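Local coordinates for crystal protein (PDB 2ZTB) that probably acts as an aerolysin-type, beta-pore-forming toxin that recognizes cancer cells, here in its proteolytically activated form, at residues Thr109-Ser114 with Ser147-Glu152; Lys180-Phe185 with Thr229-Ser234; Leu126-Val131 with Phe140-Gly145. One frame throughout, in Å; residues are numbered along the deposited sequence.

Contact 1 (Thr109-Ser114 with Ser147-Glu152)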
# COMPACT_ATOMS: atom_id res chain seq x y z
N THR A 109 13.11 7.73 -3.83
CA THR A 109 11.86 7.51 -3.09
C THR A 109 11.36 6.08 -3.22
O THR A 109 11.49 5.45 -4.29
CB THR A 109 10.74 8.49 -3.49
OG1 THR A 109 10.52 8.42 -4.90
CG2 THR A 109 11.10 9.92 -3.11
N SER A 110 10.79 5.57 -2.13
CA SER A 110 10.04 4.31 -2.13
C SER A 110 8.64 4.59 -1.62
O SER A 110 8.49 5.11 -0.52
CB SER A 110 10.70 3.27 -1.22
OG SER A 110 12.08 3.17 -1.49
N THR A 111 7.63 4.25 -2.41
CA THR A 111 6.23 4.54 -2.09
C THR A 111 5.38 3.25 -1.99
O THR A 111 5.47 2.38 -2.86
CB THR A 111 5.65 5.54 -3.10
OG1 THR A 111 6.43 6.74 -3.07
CG2 THR A 111 4.16 5.89 -2.78
N VAL A 112 4.61 3.11 -0.92
CA VAL A 112 3.55 2.08 -0.84
C VAL A 112 2.15 2.75 -0.85
O VAL A 112 1.97 3.86 -0.34
CB VAL A 112 3.75 1.11 0.38
CG1 VAL A 112 3.46 1.82 1.71
CG2 VAL A 112 2.92 -0.17 0.23
N THR A 113 1.19 2.08 -1.49
CA THR A 113 -0.23 2.47 -1.45
C THR A 113 -1.07 1.18 -1.43
O THR A 113 -0.69 0.16 -2.02
CB THR A 113 -0.61 3.44 -2.62
OG1 THR A 113 -1.89 4.04 -2.38
CG2 THR A 113 -0.60 2.74 -3.97
N SER A 114 -2.19 1.21 -0.72
CA SER A 114 -3.07 0.04 -0.64
C SER A 114 -4.49 0.49 -0.44
O SER A 114 -4.74 1.62 -0.08
CB SER A 114 -2.68 -0.94 0.47
OG SER A 114 -2.58 -0.30 1.73
N SER A 147 -1.18 5.78 1.96
CA SER A 147 0.05 5.88 1.16
C SER A 147 1.19 6.39 2.02
O SER A 147 1.00 7.26 2.85
CB SER A 147 -0.15 6.83 -0.04
OG SER A 147 -1.18 6.35 -0.88
N GLU A 148 2.39 5.84 1.80
CA GLU A 148 3.61 6.27 2.49
C GLU A 148 4.77 6.30 1.51
O GLU A 148 4.92 5.37 0.72
CB GLU A 148 4.02 5.30 3.58
CG GLU A 148 3.08 5.12 4.73
CD GLU A 148 3.54 4.03 5.66
OE1 GLU A 148 4.61 4.19 6.29
OE2 GLU A 148 2.85 3.01 5.76
N THR A 149 5.62 7.32 1.64
CA THR A 149 6.88 7.42 0.92
C THR A 149 8.04 7.56 1.91
O THR A 149 7.97 8.38 2.83
CB THR A 149 6.87 8.64 -0.06
OG1 THR A 149 5.78 8.48 -0.97
CG2 THR A 149 8.16 8.77 -0.84
N THR A 150 9.09 6.77 1.74
CA THR A 150 10.34 6.95 2.48
C THR A 150 11.44 7.40 1.53
O THR A 150 11.37 7.17 0.33
CB THR A 150 10.77 5.67 3.25
OG1 THR A 150 10.77 4.54 2.35
CG2 THR A 150 9.80 5.38 4.42
N THR A 151 12.46 8.09 2.05
CA THR A 151 13.50 8.64 1.19
C THR A 151 14.90 8.20 1.64
O THR A 151 15.10 7.88 2.82
CB THR A 151 13.42 10.19 1.09
OG1 THR A 151 13.64 10.78 2.38
CG2 THR A 151 12.05 10.64 0.58
N GLU A 152 15.84 8.18 0.69
CA GLU A 152 17.27 8.03 0.97
C GLU A 152 18.04 8.92 -0.02
O GLU A 152 17.63 9.08 -1.16
CB GLU A 152 17.74 6.57 0.87
CG GLU A 152 17.08 5.52 1.85
CD GLU A 152 17.29 5.76 3.38
OE1 GLU A 152 17.91 6.77 3.81
OE2 GLU A 152 16.79 4.92 4.17
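The flat peptide groups of Ser110 and Thr150 bond in both directions, Thr150 N to Ser110 O at 2.9 Å. Two further bonds join Val112 and Glu148 in this antiparallel ladder, part of the long, twisted sheet of an aerolysin-like toxin. Above one face of the peptides stand Thr109, Thr111 and Thr113 with Thr151, Thr149 and Ser147; below the other are Ser110, Val112, Thr150 and Glu148. Beta-branched threonines suit an extended backbone, and their hydroxyls suit the outward face. Thr111 OG1 and Thr149 OG1 meet at 2.8 Å because both lie anti to their own carbonyl carbons (chi1 -59° in each); the two side chains cross at an angle, and Thr149 CG2 also packs on Thr109 CB at 3.7 Å. On the other face Val112 CG1 lies beside Glu148 CB at 4.0 Å, and Phe140 and Thr142 of the hairpin 126-142 pack on the valine. The polar ends on this face find partners beyond the pair: Glu148 OE2 bonds Thr142 OG1 of the hairpin, Ser110 OG bonds Asn232 OD1 of strand 223-247. At the end of the hydroxyl row, Thr113 OG1 meets Ser147 OG at 2.8 Å, and either oxygen could give the proton.

Contact 2 (Lys180-Phe185 with Thr229-Ser234)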
# COMPACT_ATOMS: atom_id res chain seq x y z
N LYS A 180 11.73 4.28 -12.64
CA LYS A 180 10.52 4.10 -11.85
C LYS A 180 10.17 2.62 -11.92
O LYS A 180 9.72 2.11 -12.96
CB LYS A 180 9.36 4.98 -12.35
CG LYS A 180 8.04 4.69 -11.60
CD LYS A 180 6.80 4.84 -12.51
CE LYS A 180 5.67 3.95 -11.99
NZ LYS A 180 4.30 4.34 -12.49
N GLU A 181 10.43 1.93 -10.82
CA GLU A 181 10.13 0.51 -10.73
C GLU A 181 8.90 0.32 -9.86
O GLU A 181 8.69 1.05 -8.88
CB GLU A 181 11.30 -0.26 -10.15
CG GLU A 181 12.56 -0.23 -11.02
CD GLU A 181 13.71 -0.91 -10.33
OE1 GLU A 181 14.18 -0.35 -9.32
OE2 GLU A 181 14.13 -2.00 -10.77
N SER A 182 8.07 -0.64 -10.23
CA SER A 182 6.89 -0.93 -9.42
C SER A 182 6.36 -2.34 -9.57
O SER A 182 6.63 -3.03 -10.54
CB SER A 182 5.78 0.10 -9.67
OG SER A 182 5.31 -0.01 -11.00
N ALA A 183 5.59 -2.74 -8.56
CA ALA A 183 4.86 -3.98 -8.57
C ALA A 183 3.49 -3.73 -7.98
O ALA A 183 3.37 -3.09 -6.93
CB ALA A 183 5.61 -5.04 -7.77
N ASP A 184 2.46 -4.22 -8.65
CA ASP A 184 1.13 -4.32 -8.04
C ASP A 184 1.07 -5.52 -7.11
O ASP A 184 1.76 -6.53 -7.31
CB ASP A 184 0.04 -4.46 -9.10
CG ASP A 184 -0.15 -3.20 -9.90
OD1 ASP A 184 0.13 -2.11 -9.37
OD2 ASP A 184 -0.55 -3.30 -11.07
N PHE A 185 0.24 -5.41 -6.08
CA PHE A 185 -0.02 -6.56 -5.22
C PHE A 185 -1.51 -6.68 -4.89
O PHE A 185 -2.28 -5.74 -5.04
CB PHE A 185 0.87 -6.53 -3.96
CG PHE A 185 0.69 -5.31 -3.09
CD1 PHE A 185 -0.37 -5.23 -2.17
CD2 PHE A 185 1.59 -4.25 -3.16
CE1 PHE A 185 -0.54 -4.11 -1.35
CE2 PHE A 185 1.44 -3.11 -2.35
CZ PHE A 185 0.36 -3.04 -1.44
N THR A 229 0.10 -0.96 -4.69
CA THR A 229 1.30 -0.84 -5.51
C THR A 229 2.49 -0.45 -4.64
O THR A 229 2.37 0.34 -3.70
CB THR A 229 1.11 0.22 -6.62
OG1 THR A 229 -0.09 -0.07 -7.34
CG2 THR A 229 2.30 0.23 -7.61
N VAL A 230 3.63 -1.03 -4.96
CA VAL A 230 4.91 -0.64 -4.35
C VAL A 230 5.82 -0.09 -5.46
O VAL A 230 6.08 -0.78 -6.44
CB VAL A 230 5.52 -1.78 -3.49
CG1 VAL A 230 5.64 -3.08 -4.27
CG2 VAL A 230 6.87 -1.36 -2.89
N THR A 231 6.18 1.19 -5.33
CA THR A 231 7.03 1.91 -6.28
C THR A 231 8.39 2.30 -5.66
O THR A 231 8.51 2.49 -4.44
CB THR A 231 6.33 3.14 -6.83
OG1 THR A 231 5.11 2.74 -7.46
CG2 THR A 231 7.18 3.85 -7.87
N ASN A 232 9.43 2.34 -6.51
CA ASN A 232 10.75 2.82 -6.12
C ASN A 232 11.24 3.70 -7.27
O ASN A 232 11.13 3.31 -8.43
CB ASN A 232 11.71 1.66 -5.81
CG ASN A 232 13.02 2.12 -5.13
OD1 ASN A 232 13.13 2.13 -3.91
ND2 ASN A 232 14.00 2.52 -5.94
N VAL A 233 11.69 4.91 -6.94
CA VAL A 233 12.30 5.82 -7.92
C VAL A 233 13.76 6.05 -7.52
O VAL A 233 14.06 6.47 -6.40
CB VAL A 233 11.50 7.15 -8.13
CG1 VAL A 233 12.09 8.00 -9.26
CG2 VAL A 233 10.02 6.85 -8.47
N SER A 234 14.68 5.67 -8.41
CA SER A 234 16.11 5.81 -8.15
C SER A 234 16.89 6.19 -9.41
O SER A 234 16.39 6.04 -10.54
CB SER A 234 16.69 4.55 -7.49
OG SER A 234 16.60 3.43 -8.36
O HOH W 1 14.24 2.23 -8.62
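Lys180, an exposed residue, meets the neighbouring strand through its aliphatic part, CG 3.9 Å from Thr231 CG2, the two side chains passing at an angle. Glu181 follows on the other face of this antiparallel pair, with its backbone bonded in both directions to Asn232. Its carboxylate does not reach the asparagine amide directly. A water spans the gap, 2.7 Å from Glu181 OE1 and 2.7 Å from Asn232 ND2, which donates to it, while Ser234 OG holds the same water; Asn232 OD1 is taken by Ser110 OG. Glu181 is further held by the backbone N-H groups of Ile134 and Gly135, in the turn of the hairpin 126-142. Ser182 returns to the first face, and its small CB fits 3.5 Å from Thr231 OG1. At Ala183 the lack of bulk matters: the methyl meets Val230 CG1 at 4.0 Å beneath the hairpin, and the Ala183 backbone bonds in both directions to Val230. Asp184 lies alongside Thr229, and Thr229 OG1 donates 2.9 Å to Asp184 OD1, approaching nearly on the carboxylate C-O line. Phe185, with CG tucked between its backbone N and carbonyl carbon (chi1 60°), brings its ring back beside the partner strand, where CE2 lies 3.4 Å from Thr229 N; Ile128 and Val68 pack round it. The two faces thus differ in chemistry: hydroxyls and charge edge the outer one, while the inner one is apolar at Phe185, Ala183 and Val230 and ends in a buried carboxylate whose charge the turn N-H groups would be expected to stabilise.

Contact 3 (Leu126-Val131 with Phe140-Gly145)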
# COMPACT_ATOMS: atom_id res chain seq x y z
N LEU A 126 0.08 -3.86 7.47
CA LEU A 126 0.37 -4.85 6.45
C LEU A 126 1.86 -4.79 6.08
O LEU A 126 2.39 -3.71 5.81
CB LEU A 126 -0.51 -4.60 5.23
CG LEU A 126 -0.30 -5.47 3.99
CD1 LEU A 126 -0.86 -6.85 4.22
CD2 LEU A 126 -0.94 -4.81 2.76
N SER A 127 2.51 -5.94 6.08
CA SER A 127 3.91 -6.03 5.67
C SER A 127 4.04 -6.19 4.16
O SER A 127 3.48 -7.13 3.57
CB SER A 127 4.63 -7.15 6.41
OG SER A 127 4.63 -6.91 7.81
N ILE A 128 4.75 -5.24 3.56
CA ILE A 128 5.02 -5.24 2.13
C ILE A 128 6.55 -5.25 1.93
O ILE A 128 7.27 -4.39 2.46
CB ILE A 128 4.33 -4.02 1.40
CG1 ILE A 128 2.80 -4.14 1.45
CG2 ILE A 128 4.81 -3.87 -0.04
CD1 ILE A 128 2.22 -5.43 0.79
N LYS A 129 7.02 -6.24 1.19
CA LYS A 129 8.43 -6.38 0.86
C LYS A 129 8.59 -6.72 -0.61
O LYS A 129 7.98 -7.66 -1.11
CB LYS A 129 9.07 -7.46 1.72
CG LYS A 129 9.29 -7.06 3.17
CD LYS A 129 9.51 -8.26 4.09
CE LYS A 129 10.52 -7.94 5.19
NZ LYS A 129 11.79 -7.39 4.62
N LYS A 130 9.43 -5.96 -1.30
CA LYS A 130 9.71 -6.20 -2.71
C LYS A 130 11.18 -5.93 -3.02
O LYS A 130 11.72 -4.88 -2.66
CB LYS A 130 8.79 -5.34 -3.59
CG LYS A 130 9.11 -5.31 -5.08
CD LYS A 130 8.72 -6.60 -5.76
CE LYS A 130 9.41 -6.70 -7.12
NZ LYS A 130 8.84 -7.82 -7.93
N VAL A 131 11.83 -6.88 -3.69
CA VAL A 131 13.19 -6.65 -4.19
C VAL A 131 13.16 -6.18 -5.65
O VAL A 131 12.75 -6.92 -6.56
CB VAL A 131 14.13 -7.89 -4.04
CG1 VAL A 131 15.51 -7.60 -4.65
CG2 VAL A 131 14.26 -8.31 -2.57
N PHE A 140 7.85 -2.18 3.92
CA PHE A 140 6.90 -1.28 4.56
C PHE A 140 6.03 -2.05 5.57
O PHE A 140 5.68 -3.21 5.34
CB PHE A 140 5.97 -0.65 3.52
CG PHE A 140 6.61 0.42 2.65
CD1 PHE A 140 7.06 0.11 1.37
CD2 PHE A 140 6.73 1.73 3.10
CE1 PHE A 140 7.65 1.09 0.58
CE2 PHE A 140 7.30 2.71 2.31
CZ PHE A 140 7.77 2.39 1.06
N SER A 141 5.71 -1.40 6.68
CA SER A 141 4.65 -1.86 7.58
C SER A 141 3.55 -0.79 7.50
O SER A 141 3.69 0.31 8.06
CB SER A 141 5.18 -2.04 9.01
OG SER A 141 4.32 -2.89 9.77
N THR A 142 2.48 -1.09 6.77
CA THR A 142 1.58 -0.03 6.34
C THR A 142 0.11 -0.23 6.72
O THR A 142 -0.39 -1.36 6.71
CB THR A 142 1.74 0.25 4.82
OG1 THR A 142 1.16 1.52 4.49
CG2 THR A 142 1.12 -0.85 3.97
N THR A 143 -0.57 0.86 7.07
CA THR A 143 -2.01 0.84 7.29
C THR A 143 -2.72 0.71 5.94
O THR A 143 -2.52 1.53 5.03
CB THR A 143 -2.51 2.10 8.03
OG1 THR A 143 -1.83 2.21 9.29
CG2 THR A 143 -4.02 2.03 8.28
N ILE A 144 -3.52 -0.33 5.80
CA ILE A 144 -4.30 -0.58 4.60
C ILE A 144 -5.21 0.61 4.30
O ILE A 144 -5.88 1.13 5.21
CB ILE A 144 -5.09 -1.89 4.72
CG1 ILE A 144 -4.12 -3.05 5.00
CG2 ILE A 144 -5.93 -2.14 3.47
CD1 ILE A 144 -4.81 -4.38 5.42
N GLY A 145 -5.16 1.09 3.06
CA GLY A 145 -5.96 2.21 2.63
C GLY A 145 -5.20 3.52 2.68
O GLY A 145 -5.80 4.57 2.50
O HOH W 2 3.35 -5.26 9.61
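Leu126 and Ile128 pair with Thr142 and Phe140 on the buried side of a beta hairpin, and all four side chains face the long sheet behind it. Four backbone bonds join these pairs, among them Leu126 N to Thr142 O and Phe140 N to Ile128 O, both 2.7 Å. Leu126 CB packs on Ile144 CG1 at 3.9 Å, just beyond the paired residues, where Val68 and Leu226 also press on the leucine. Ile128 CB and Phe140 CB sit 4.3 Å apart, but their ends diverge: the phenylalanine ring reaches Ser110 and Val112, the isoleucine Val230 and Tyr70. Thr142 divides its two branches, with CG2 at 3.6 Å from Leu126 O while OG1, held anti to the backbone N (chi1 -163°), is left for Glu148. A threonine suits this place because it packs like a valine and still carries a hydroxyl.

The opposite face is looser. Ser127 OG and Ser141 OG stand 4.5 Å apart, too far for a bond of their own, and one water bridges them, 2.8 Å from Ser127 OG and 2.6 Å from Ser141 OG. Small hydroxyls suit a surface wetted by solvent.

Leu126, Ile128 and Phe140 on one face and Ser127 and Ser141 on the other give the hairpin a roughly amphipathic pattern, as expected of the segment that aerolysin-type toxins insert into the membrane; by analogy, the face now packed on the sheet would probably turn to lipid once the hairpin is released.

Contacts 1 and 2 belong to one long antiparallel sheet: strands 96-116 and 223-247 are neighbours in it, so Thr109 O meets Val233 N and Thr111 N meets Thr231 O between the two. Contact 3 is a separate two-stranded hairpin, nested along the chain within the loop closed by contact 1 and lying across the inner face of both others. Contact 1 is the surface pair, rich in hydroxyls; contacts 2 and 3 are partly buried and share an apolar seam where hairpin and sheet meet. Polar links differ likewise: hydroxyl pairs line the outer face of contact 1, whereas carboxylates from both sheet contacts reach inward to the hairpin.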